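Local coordinates for fiber protein 2 (Human adenovirus type 41, PDB 2BZV) that probably forms the trimeric spikes at the capsid vertices, whose terminal knob attaches the virion to a receptor on the target cell, at residues A[74-77]-A[81-84]; A[90-95]-A[99-104]; A[42-47]-A[105-110]; A[148-153]-A[165-170]; A[26-29]-A[35-38]. All blocks are in the same frame, centred on the assembly; numbering follows the deposited sequence.

Contact 1 of 5, residues A[74-77]-A[81-84]; sequences LPFD and NLLN
Asp-77 and Asn-81 face each other where strand 69-76 of the knob's antiparallel beta sandwich ends and the chain turns back, a tight reversal held by a single bridge between the backbones of Phe-76 and Leu-82. Their planar ends are turned almost square to one another, carboxylate and amide lying 85° apart, and Asn-81 ND2 sits before both carboxylate oxygens, each of which offers its syn lone pair. The bond to Asp-77 OD2 is the better aligned, with ND2 3.1 Å away and the oxygen in the amide plane. Asp-77 OD1 has a further donor, the backbone: Asn-81 N approaches it from above the carboxylate plane at 2.9 Å. OD1 also receives the N-H of Gln-79, which makes an Asx turn inside the reversal, while the amide oxygen of Asn-81 is taken by the backbone N of Asn-103. A chi1 of 70° tucks Asp-77 CG over its own main chain, and from there the carboxylate can bend round to this loop.

Two backbone bonds continue the grip, Asp-77 N to Asn-81 O and the almost straight Leu-83 N to Pro-75 O (N-H...O 177°). On the buried side the Phe-76 ring turns one face to Leu-82 CD1, which lies 4.1 Å from the ring centroid as a CH-pi contact. Leu-83 extends the packing along the strand: its CB rests 4.1 Å from Pro-75 CG, while its CD1 methyl lies 3.7 Å from Asp-77 N.

Contact 2 of 5, residues A[90-95]-A[99-104]; sequences STWRYQ and AVASNA
Tyr-94 lays its side chain along residues 99-104 and meets nearly every one of them in turn. Its CB starts 3.8 Å from Ala-99 O, the carbonyl that also accepts the Tyr-94 N-H. Further out, CD2 comes to 3.5 Å from Val-100 O, and the ring then passes with one face against the backbone of Ala-101, whose CA stands 3.8 Å from the centroid in a CH-pi contact. At the tip, OH donates to Ser-102 O at 2.7 Å, from above the carbonyl plane and not along a lone pair, and touches the Ala-104 methyl. A chi1 of -71° sets the ring beside its own backbone N, from where it runs along residues 99-104.

Ala-101 has aromatic company on another side: its CB lies over the five-membered ring of Trp-92, and its N-H bonds to Trp-92 O. One water accepts from Trp-92 NE1 and donates to Ala-101 O, tying indole and loop together. Outermost, Val-100 CG1 covers a face of the Arg-93 guanidinium, which Ser-90 O holds by its edge. The reversal thus joins the short edge strand 93-94 of the knob's larger sheet to a loop that bends sharply at Ala-101, the centre of an inverse gamma turn.

Contact 3 of 5, residues A[42-47]-A[105-110]; sequences LTKNGA and LTFMPN
Lys-44 NZ is gripped by two backbone carbonyls, one from each side of the contact. Thr-106 O lies 2.9 Å from NZ, with the donor tilted modestly from the carbonyl plane. Gly-46 O, two residues along Lys-44's own chain, accepts from NZ at 2.8 Å, and here the ammonium group stands well above the carbonyl plane. The negative ends of two carbonyl dipoles probably stabilise the ammonium charge, and the two bonds fix the end of a long chain. The aliphatic part runs extended, its CG anti to the backbone N at a chi1 of 179°, and bends at chi4 (67°), the last turn that brings NZ round to its acceptors.

Along the way the chain crosses Thr-106 at about a right angle: CD passes 3.4 Å from Thr-106 O, and CE 3.7 Å from the threonine OG1. Nearer the backbone, Lys-44 CB stands over one face of the Phe-107 ring, 4.1 Å from its centroid, a CH-pi contact. The same ring is met at its edge by the carbonyl oxygen of Leu-42, 3.9 Å from CE1, while Leu-42 CB packs 4.2 Å from CD1. The phenylalanine is therefore wedged against Leu-42 and Lys-44, alternate residues on the same face of the strand.

The arrangement seats the short 3-10 segment 105-107 against the end of strand 36-45. Val-49 of the adjacent strand 48-57 also packs on Phe-107, and the turn beyond Lys-44 reaches a neighbouring subunit, where Ala-47 N bonds to Thr-18 OG1 of that chain.

Contact 4 of 5, residues A[148-153]-A[165-170]; sequences FTFKWS and AVFCYI
Phe-167, the first residue of strand 165-170 to touch residues 148-153, presents its ring face to the edge of Phe-150. A chi1 of 60° sets its CG between the backbone N and the carbonyl carbon, and from there the ring reaches across to the other strand. The pair is an offset edge-to-face stack, planes 64° apart and centroids separated by 5.6 Å, in which Phe-150 CE1 comes to 3.7 Å from Phe-167 CZ. At its own edge Phe-167 meets Phe-148, their CE1 atoms 4.4 Å apart.

Two residues on, Tyr-169 repeats the theme. Its face receives the edge of Phe-148, with centroids 5.3 Å apart and planes at 69°, and Phe-148 CE1 approaches Tyr-169 CE2 to 3.6 Å. The phenol oxygen sits close to the plane of the Phe-148 ring, 3.3 Å from CZ, yet its bond is made elsewhere, to Phe-107 O.

The strands belong to the two facing sheets of the knob's beta sandwich, their axes 11.2 Å apart at closest approach. No hydrogen bond crosses the gap, so cohesion here rests on dispersion and on the weak electrostatics of C-H edges set against ring faces, while the one buried hydroxyl is satisfied by a loop carbonyl.

Contact 5 of 5, residues A[26-29]-A[35-38]; sequences PNCS and DANL
Asn-27 turns its side-chain amide onto the backbone of Leu-38 and bonds to both of its polar groups, next to a classic beta bulge in which Asn-27 and Cys-28 together face Ala-36. Leu-38 N donates to Asn-27 OD1 at 2.8 Å, on a lone pair and nearly straight, and Asn-27 ND2 returns a bond to Leu-38 O at 3.1 Å, again in the carbonyl plane. The amide thus pairs with the strand much as a neighbouring strand would. The chi1 of 67°, which folds the side chain back above its own backbone, brings it there. Thr-91 OG1 takes a further bond from ND2 and joins the site to the 3-10 segment before strand 93-94.

At the bulge, Ala-36 O accepts from Asn-27 N at 3.1 Å, and Cys-28 N adds a weak bond to the same oxygen. Ala-36 N in turn donates to Cys-28 O, completing the antiparallel hydrogen-bonded pair at the start of strand 36-45. Asp-35, just before it, holds the intervening turn, its carboxylate accepting backbone N-H groups of Ile-30, Tyr-31 and Glu-32. At the outer end Pro-26 CB lies 3.6 Å from Ala-36 O. Packing closes the inner side, where Cys-28 CB is 4.0 Å from both Ala-36 CB and Leu-38 CB.

Overall arrangement
From the N terminus, contact 5 comes first, closing the short loop that leads into strand 36-45. The far end of that strand opens contact 3, which closes only at 105-110 and so encloses both contact 1, the reversal after strand 69-76, and contact 2, the reversal at strand 93-94. These two follow one another in series and touch, with Phe-76 and Leu-82 packing on Trp-92. Contact 4 closes last, and none of the five cross. Contacts 2, 3 and 5 serve the larger sheet, contact 1 the smaller, and contact 4 joins the two; Leu-74 bonds to Phe-148 between contacts 1 and 4. Contacts 3 and 4 both reach the two neighbouring subunits of the trimer.

Contact 1 of 5, residues A[74-77]-A[81-84]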
# COMPACT_ATOMS: atom_id res chain seq x y z
N LEU A 74 2.92 13.13 16.59
CA LEU A 74 2.50 12.11 17.56
C LEU A 74 3.77 11.51 18.16
O LEU A 74 4.50 10.77 17.48
CB LEU A 74 1.66 11.01 16.90
CG LEU A 74 0.39 11.50 16.19
CD1 LEU A 74 -0.35 10.31 15.63
CD2 LEU A 74 -0.53 12.28 17.12
N PRO A 75 4.07 11.86 19.41
CA PRO A 75 5.26 11.35 20.09
C PRO A 75 4.97 10.11 20.93
O PRO A 75 3.88 10.02 21.51
CB PRO A 75 5.64 12.52 21.00
CG PRO A 75 4.31 13.10 21.41
CD PRO A 75 3.35 12.83 20.26
N PHE A 76 5.93 9.21 21.01
CA PHE A 76 5.79 7.97 21.79
C PHE A 76 7.02 7.78 22.66
O PHE A 76 8.12 8.20 22.30
CB PHE A 76 5.65 6.75 20.87
CG PHE A 76 4.47 6.83 19.94
CD1 PHE A 76 3.26 6.23 20.26
CD2 PHE A 76 4.56 7.52 18.75
CE1 PHE A 76 2.17 6.33 19.39
CE2 PHE A 76 3.49 7.62 17.88
CZ PHE A 76 2.30 7.03 18.21
N ASP A 77 6.83 7.10 23.79
CA ASP A 77 7.97 6.71 24.61
C ASP A 77 8.67 5.49 24.02
O ASP A 77 8.24 4.94 22.99
CB ASP A 77 7.58 6.55 26.09
CG ASP A 77 6.69 5.35 26.38
OD1 ASP A 77 6.56 4.44 25.53
OD2 ASP A 77 6.13 5.31 27.50
N ASN A 81 4.24 3.85 23.86
CA ASN A 81 3.06 4.51 24.41
C ASN A 81 2.96 5.94 23.89
O ASN A 81 3.95 6.68 23.92
CB ASN A 81 3.15 4.58 25.94
CG ASN A 81 3.13 3.22 26.54
OD1 ASN A 81 2.12 2.51 26.50
ND2 ASN A 81 4.27 2.81 27.09
N LEU A 82 1.76 6.34 23.47
CA LEU A 82 1.53 7.71 23.04
C LEU A 82 1.69 8.68 24.21
O LEU A 82 1.11 8.48 25.27
CB LEU A 82 0.11 7.82 22.47
CG LEU A 82 -0.26 9.19 21.88
CD1 LEU A 82 0.47 9.45 20.56
CD2 LEU A 82 -1.76 9.29 21.70
N LEU A 83 2.48 9.72 23.99
CA LEU A 83 2.69 10.75 25.00
C LEU A 83 1.77 11.92 24.72
O LEU A 83 1.18 12.04 23.64
CB LEU A 83 4.16 11.19 25.00
CG LEU A 83 5.15 10.07 25.34
CD1 LEU A 83 6.57 10.55 25.10
CD2 LEU A 83 4.93 9.60 26.78
N ASN A 84 1.63 12.81 25.70
CA ASN A 84 0.73 13.94 25.58
C ASN A 84 0.98 14.73 24.29
O ASN A 84 2.12 15.11 24.01
CB ASN A 84 0.88 14.84 26.80
CG ASN A 84 -0.14 15.95 26.80
OD1 ASN A 84 -1.33 15.70 26.95
ND2 ASN A 84 0.33 17.18 26.62

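Contact 2 of 5, residues A[90-95]-A[99-104]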
# COMPACT_ATOMS: atom_id res chain seq x y z
N SER A 90 -7.28 8.94 24.84
CA SER A 90 -8.33 7.96 25.07
C SER A 90 -8.94 7.44 23.78
O SER A 90 -9.65 6.44 23.80
CB SER A 90 -9.43 8.53 25.97
OG SER A 90 -10.14 9.55 25.29
N THR A 91 -8.69 8.09 22.65
CA THR A 91 -9.20 7.59 21.36
C THR A 91 -8.16 6.75 20.62
O THR A 91 -8.50 6.17 19.58
CB THR A 91 -9.71 8.71 20.44
OG1 THR A 91 -8.62 9.52 19.96
CG2 THR A 91 -10.74 9.59 21.15
N TRP A 92 -6.95 6.63 21.14
CA TRP A 92 -5.88 5.86 20.47
C TRP A 92 -5.91 4.44 21.02
O TRP A 92 -5.41 4.18 22.13
CB TRP A 92 -4.55 6.55 20.74
CG TRP A 92 -3.35 5.98 20.06
CD1 TRP A 92 -2.23 5.48 20.67
CD2 TRP A 92 -3.09 5.91 18.64
NE1 TRP A 92 -1.31 5.09 19.72
CE2 TRP A 92 -1.81 5.34 18.47
CE3 TRP A 92 -3.84 6.26 17.50
CZ2 TRP A 92 -1.25 5.12 17.21
CZ3 TRP A 92 -3.28 6.04 16.25
CH2 TRP A 92 -2.00 5.48 16.11
N ARG A 93 -6.55 3.55 20.26
CA ARG A 93 -6.96 2.25 20.77
C ARG A 93 -6.62 1.12 19.81
O ARG A 93 -6.60 1.29 18.59
CB ARG A 93 -8.48 2.23 21.03
CG ARG A 93 -8.91 3.40 21.93
CD ARG A 93 -10.33 3.31 22.45
NE ARG A 93 -10.39 2.57 23.67
CZ ARG A 93 -10.33 2.98 24.95
NH1 ARG A 93 -10.20 4.22 25.39
NH2 ARG A 93 -10.40 2.01 25.81
N TYR A 94 -6.36 -0.05 20.37
CA TYR A 94 -6.32 -1.28 19.58
C TYR A 94 -7.74 -1.56 19.12
O TYR A 94 -8.65 -1.72 19.94
CB TYR A 94 -5.81 -2.46 20.42
CG TYR A 94 -4.33 -2.40 20.75
CD1 TYR A 94 -3.38 -2.42 19.74
CD2 TYR A 94 -3.90 -2.36 22.07
CE1 TYR A 94 -2.02 -2.38 20.05
CE2 TYR A 94 -2.56 -2.33 22.40
CZ TYR A 94 -1.62 -2.33 21.38
OH TYR A 94 -0.27 -2.29 21.65
N GLN A 95 -7.95 -1.64 17.81
CA GLN A 95 -9.29 -1.83 17.30
C GLN A 95 -9.90 -3.16 17.76
O GLN A 95 -11.09 -3.23 18.05
CB GLN A 95 -9.26 -1.70 15.78
CG GLN A 95 -10.58 -2.00 15.13
CD GLN A 95 -10.57 -3.41 14.63
OE1 GLN A 95 -9.62 -3.86 14.00
NE2 GLN A 95 -11.63 -4.13 14.94
N ALA A 99 -9.08 -1.67 23.75
CA ALA A 99 -8.25 -1.18 24.85
C ALA A 99 -7.34 -0.08 24.31
O ALA A 99 -7.02 -0.05 23.13
CB ALA A 99 -7.40 -2.32 25.42
N VAL A 100 -6.89 0.82 25.19
CA VAL A 100 -5.93 1.82 24.75
C VAL A 100 -4.69 1.13 24.17
O VAL A 100 -4.28 0.05 24.60
CB VAL A 100 -5.53 2.79 25.88
CG1 VAL A 100 -6.71 3.66 26.28
CG2 VAL A 100 -4.86 2.08 27.05
N ALA A 101 -4.08 1.77 23.18
CA ALA A 101 -2.97 1.18 22.44
C ALA A 101 -1.65 1.34 23.20
O ALA A 101 -0.73 2.05 22.78
CB ALA A 101 -2.90 1.78 21.05
N SER A 102 -1.55 0.67 24.33
CA SER A 102 -0.36 0.74 25.16
C SER A 102 0.73 -0.20 24.65
O SER A 102 0.47 -1.26 24.06
CB SER A 102 -0.67 0.37 26.62
OG SER A 102 -1.33 -0.88 26.65
N ASN A 103 1.97 0.19 24.92
CA ASN A 103 3.15 -0.65 24.69
C ASN A 103 3.22 -1.18 23.26
O ASN A 103 3.60 -2.33 23.03
CB ASN A 103 3.20 -1.78 25.71
CG ASN A 103 3.27 -1.23 27.13
OD1 ASN A 103 2.53 -1.65 28.02
ND2 ASN A 103 4.15 -0.26 27.35
N ALA A 104 2.90 -0.31 22.30
CA ALA A 104 2.82 -0.73 20.89
C ALA A 104 4.18 -0.62 20.21
O ALA A 104 4.31 -0.05 19.11
CB ALA A 104 1.79 0.10 20.17
O HOH W 1 0.70 3.48 20.88

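Contact 3 of 5, residues A[42-47]-A[105-110]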
# COMPACT_ATOMS: atom_id res chain seq x y z
N LEU A 42 -3.46 2.32 11.71
CA LEU A 42 -2.22 1.59 11.45
C LEU A 42 -2.52 0.11 11.49
O LEU A 42 -3.05 -0.37 12.49
CB LEU A 42 -1.18 1.90 12.53
CG LEU A 42 -0.83 3.38 12.75
CD1 LEU A 42 0.20 3.51 13.87
CD2 LEU A 42 -0.32 4.02 11.47
N THR A 43 -2.11 -0.62 10.45
CA THR A 43 -2.23 -2.08 10.49
C THR A 43 -0.86 -2.69 10.21
O THR A 43 -0.16 -2.32 9.27
CB THR A 43 -3.31 -2.63 9.53
OG1 THR A 43 -3.00 -2.26 8.18
CG2 THR A 43 -4.67 -2.09 9.91
N LYS A 44 -0.48 -3.63 11.07
CA LYS A 44 0.84 -4.25 11.03
C LYS A 44 0.77 -5.58 10.29
O LYS A 44 -0.05 -6.44 10.62
CB LYS A 44 1.35 -4.48 12.45
CG LYS A 44 2.72 -5.14 12.49
CD LYS A 44 3.19 -5.37 13.92
CE LYS A 44 4.50 -6.14 13.98
NZ LYS A 44 5.63 -5.34 13.43
N ASN A 45 1.65 -5.74 9.30
CA ASN A 45 1.83 -6.98 8.54
C ASN A 45 3.31 -7.28 8.60
O ASN A 45 4.07 -6.75 7.79
CB ASN A 45 1.39 -6.73 7.06
CG ASN A 45 1.70 -7.83 6.03
OD1 ASN A 45 1.50 -8.99 6.35
ND2 ASN A 45 2.07 -7.48 4.78
N GLY A 46 3.76 -8.08 9.58
CA GLY A 46 5.19 -8.31 9.76
C GLY A 46 5.91 -6.99 9.99
O GLY A 46 5.44 -6.16 10.78
N ALA A 47 7.00 -6.76 9.26
CA ALA A 47 7.80 -5.57 9.45
C ALA A 47 7.20 -4.32 8.84
O ALA A 47 7.78 -3.24 9.01
CB ALA A 47 9.21 -5.79 8.92
N LEU A 105 5.21 -1.19 20.83
CA LEU A 105 6.58 -1.06 20.32
C LEU A 105 6.71 -1.54 18.88
O LEU A 105 7.43 -0.93 18.09
CB LEU A 105 7.54 -1.83 21.23
CG LEU A 105 9.03 -1.74 20.85
CD1 LEU A 105 9.52 -0.29 20.78
CD2 LEU A 105 9.85 -2.57 21.84
N THR A 106 6.03 -2.63 18.53
CA THR A 106 6.19 -3.22 17.19
C THR A 106 5.37 -2.50 16.13
O THR A 106 5.38 -2.93 14.97
CB THR A 106 5.91 -4.73 17.17
OG1 THR A 106 4.53 -4.96 17.48
CG2 THR A 106 6.80 -5.47 18.16
N PHE A 107 4.70 -1.41 16.50
CA PHE A 107 4.11 -0.48 15.53
C PHE A 107 4.98 0.78 15.39
O PHE A 107 4.65 1.65 14.58
CB PHE A 107 2.71 -0.04 15.97
CG PHE A 107 1.65 -1.10 15.84
CD1 PHE A 107 0.69 -1.01 14.84
CD2 PHE A 107 1.58 -2.17 16.73
CE1 PHE A 107 -0.31 -1.97 14.73
CE2 PHE A 107 0.58 -3.13 16.62
CZ PHE A 107 -0.36 -3.02 15.61
N MET A 108 6.05 0.91 16.16
CA MET A 108 6.86 2.12 16.09
C MET A 108 7.76 2.11 14.87
O MET A 108 8.19 1.05 14.44
CB MET A 108 7.71 2.25 17.35
CG MET A 108 6.88 2.43 18.61
SD MET A 108 5.90 3.94 18.67
CE MET A 108 4.26 3.37 18.18
N PRO A 109 8.06 3.29 14.30
CA PRO A 109 8.99 3.32 13.16
C PRO A 109 10.37 2.83 13.60
O PRO A 109 10.93 3.29 14.60
CB PRO A 109 8.99 4.79 12.73
CG PRO A 109 7.79 5.42 13.37
CD PRO A 109 7.54 4.63 14.62
N ASN A 110 10.92 1.90 12.82
CA ASN A 110 12.18 1.25 13.13
C ASN A 110 13.29 2.28 13.33
O ASN A 110 13.49 3.15 12.47
CB ASN A 110 12.51 0.32 11.97
CG ASN A 110 13.69 -0.57 12.24
OD1 ASN A 110 14.83 -0.10 12.28
ND2 ASN A 110 13.45 -1.87 12.41

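Contact 4 of 5, residues A[148-153]-A[165-170]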
# COMPACT_ATOMS: atom_id res chain seq x y z
N PHE A 148 5.78 10.19 14.84
CA PHE A 148 5.36 10.54 13.49
C PHE A 148 5.17 12.05 13.44
O PHE A 148 4.55 12.62 14.34
CB PHE A 148 3.99 9.96 13.14
CG PHE A 148 3.87 8.48 13.22
CD1 PHE A 148 4.40 7.68 12.22
CD2 PHE A 148 3.17 7.88 14.24
CE1 PHE A 148 4.28 6.31 12.27
CE2 PHE A 148 3.05 6.50 14.29
CZ PHE A 148 3.61 5.72 13.31
N THR A 149 5.66 12.68 12.37
CA THR A 149 5.37 14.09 12.13
C THR A 149 4.74 14.18 10.76
O THR A 149 5.38 13.90 9.75
CB THR A 149 6.62 14.98 12.21
OG1 THR A 149 7.24 14.77 13.49
CG2 THR A 149 6.23 16.44 12.02
N PHE A 150 3.46 14.56 10.76
CA PHE A 150 2.69 14.70 9.53
C PHE A 150 2.65 16.16 9.14
O PHE A 150 2.55 17.03 10.01
CB PHE A 150 1.26 14.21 9.77
CG PHE A 150 1.19 12.77 10.18
CD1 PHE A 150 1.42 11.75 9.26
CD2 PHE A 150 0.88 12.43 11.50
CE1 PHE A 150 1.35 10.41 9.64
CE2 PHE A 150 0.82 11.10 11.88
CZ PHE A 150 1.05 10.09 10.95
N LYS A 151 2.69 16.44 7.85
CA LYS A 151 2.55 17.81 7.37
C LYS A 151 1.65 17.82 6.14
O LYS A 151 1.84 17.01 5.23
CB LYS A 151 3.91 18.43 7.03
CG LYS A 151 3.80 19.90 6.56
CD LYS A 151 5.16 20.41 6.08
CE LYS A 151 5.05 21.73 5.34
NZ LYS A 151 6.39 22.19 4.86
N TRP A 152 0.71 18.76 6.14
CA TRP A 152 -0.16 18.98 4.98
C TRP A 152 -0.06 20.42 4.53
O TRP A 152 0.06 21.34 5.36
CB TRP A 152 -1.61 18.75 5.36
CG TRP A 152 -1.97 17.39 5.84
CD1 TRP A 152 -2.48 16.38 5.08
CD2 TRP A 152 -1.92 16.90 7.18
NE1 TRP A 152 -2.73 15.27 5.85
CE2 TRP A 152 -2.39 15.56 7.15
CE3 TRP A 152 -1.52 17.44 8.39
CZ2 TRP A 152 -2.47 14.77 8.30
CZ3 TRP A 152 -1.59 16.66 9.53
CH2 TRP A 152 -2.07 15.33 9.48
N SER A 153 -0.18 20.64 3.22
CA SER A 153 -0.45 22.00 2.77
C SER A 153 -1.91 22.36 3.08
O SER A 153 -2.75 21.49 3.35
CB SER A 153 -0.15 22.17 1.29
OG SER A 153 -0.90 21.25 0.52
N ALA A 165 -4.61 10.29 3.14
CA ALA A 165 -3.30 9.84 2.68
C ALA A 165 -3.04 8.44 3.20
O ALA A 165 -3.41 8.12 4.32
CB ALA A 165 -2.21 10.79 3.16
N VAL A 166 -2.36 7.65 2.38
CA VAL A 166 -1.93 6.31 2.74
C VAL A 166 -0.41 6.28 2.71
O VAL A 166 0.21 6.81 1.78
CB VAL A 166 -2.55 5.26 1.79
CG1 VAL A 166 -2.06 3.86 2.13
CG2 VAL A 166 -4.07 5.34 1.87
N PHE A 167 0.20 5.67 3.71
CA PHE A 167 1.66 5.60 3.81
C PHE A 167 2.06 4.24 4.37
O PHE A 167 1.23 3.50 4.88
CB PHE A 167 2.22 6.75 4.67
CG PHE A 167 1.71 6.78 6.10
CD1 PHE A 167 2.50 6.29 7.13
CD2 PHE A 167 0.47 7.32 6.40
CE1 PHE A 167 2.04 6.31 8.44
CE2 PHE A 167 0.00 7.35 7.70
CZ PHE A 167 0.79 6.85 8.72
N CYS A 168 3.34 3.91 4.26
CA CYS A 168 3.84 2.59 4.64
C CYS A 168 5.23 2.78 5.26
O CYS A 168 6.05 3.47 4.63
CB CYS A 168 3.91 1.68 3.40
SG CYS A 168 4.66 0.07 3.70
N TYR A 169 5.53 2.13 6.38
CA TYR A 169 6.86 2.23 6.98
C TYR A 169 7.25 0.90 7.61
O TYR A 169 6.43 -0.01 7.78
CB TYR A 169 6.91 3.39 7.99
CG TYR A 169 6.00 3.17 9.18
CD1 TYR A 169 6.46 2.56 10.34
CD2 TYR A 169 4.66 3.58 9.14
CE1 TYR A 169 5.62 2.35 11.44
CE2 TYR A 169 3.81 3.38 10.22
CZ TYR A 169 4.30 2.75 11.37
OH TYR A 169 3.43 2.54 12.42
N ILE A 170 8.55 0.80 7.92
CA ILE A 170 9.15 -0.36 8.55
C ILE A 170 9.11 -0.20 10.07
O ILE A 170 9.46 0.87 10.59
CB ILE A 170 10.61 -0.51 8.12
CG1 ILE A 170 10.76 -0.50 6.59
CG2 ILE A 170 11.24 -1.75 8.75
CD1 ILE A 170 10.20 -1.72 5.93

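Contact 5 of 5, residues A[26-29]-A[35-38]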
# COMPACT_ATOMS: atom_id res chain seq x y z
N PRO A 26 -14.97 15.41 18.10
CA PRO A 26 -13.61 15.92 17.92
C PRO A 26 -12.63 15.34 18.92
O PRO A 26 -12.92 15.25 20.11
CB PRO A 26 -13.77 17.43 18.13
CG PRO A 26 -15.22 17.70 17.94
CD PRO A 26 -15.95 16.48 18.38
N ASN A 27 -11.46 14.95 18.42
CA ASN A 27 -10.46 14.28 19.25
C ASN A 27 -9.07 14.84 19.02
O ASN A 27 -8.08 14.19 19.38
CB ASN A 27 -10.47 12.77 18.97
CG ASN A 27 -10.00 12.44 17.56
OD1 ASN A 27 -10.05 13.29 16.67
ND2 ASN A 27 -9.56 11.20 17.35
N CYS A 28 -8.97 16.03 18.44
CA CYS A 28 -7.67 16.58 18.11
C CYS A 28 -7.73 18.09 18.32
O CYS A 28 -8.74 18.71 18.05
CB CYS A 28 -7.35 16.21 16.65
SG CYS A 28 -5.70 16.66 16.09
N SER A 29 -6.63 18.65 18.82
CA SER A 29 -6.55 20.07 19.17
C SER A 29 -5.37 20.71 18.45
O SER A 29 -4.22 20.51 18.85
CB SER A 29 -6.37 20.20 20.68
OG SER A 29 -7.48 19.62 21.36
N ASP A 35 -10.74 21.03 18.11
CA ASP A 35 -11.13 21.74 16.91
C ASP A 35 -11.04 20.88 15.66
O ASP A 35 -11.37 21.36 14.58
CB ASP A 35 -10.33 23.04 16.74
CG ASP A 35 -8.82 22.82 16.64
OD1 ASP A 35 -8.35 21.67 16.71
OD2 ASP A 35 -8.09 23.84 16.47
N ALA A 36 -10.63 19.62 15.81
CA ALA A 36 -10.44 18.75 14.66
C ALA A 36 -10.77 17.31 14.98
O ALA A 36 -10.80 16.89 16.15
CB ALA A 36 -9.00 18.85 14.16
N ASN A 37 -11.01 16.53 13.92
CA ASN A 37 -11.14 15.09 14.03
C ASN A 37 -9.97 14.44 13.31
O ASN A 37 -9.75 14.72 12.12
CB ASN A 37 -12.46 14.61 13.42
CG ASN A 37 -12.69 13.14 13.69
OD1 ASN A 37 -12.04 12.29 13.06
ND2 ASN A 37 -13.58 12.83 14.63
N LEU A 38 -9.22 13.61 14.03
CA LEU A 38 -8.12 12.85 13.43
C LEU A 38 -8.50 11.39 13.37
O LEU A 38 -8.80 10.77 14.40
CB LEU A 38 -6.85 13.01 14.27
CG LEU A 38 -5.66 12.18 13.75
CD1 LEU A 38 -5.18 12.68 12.39
CD2 LEU A 38 -4.52 12.21 14.74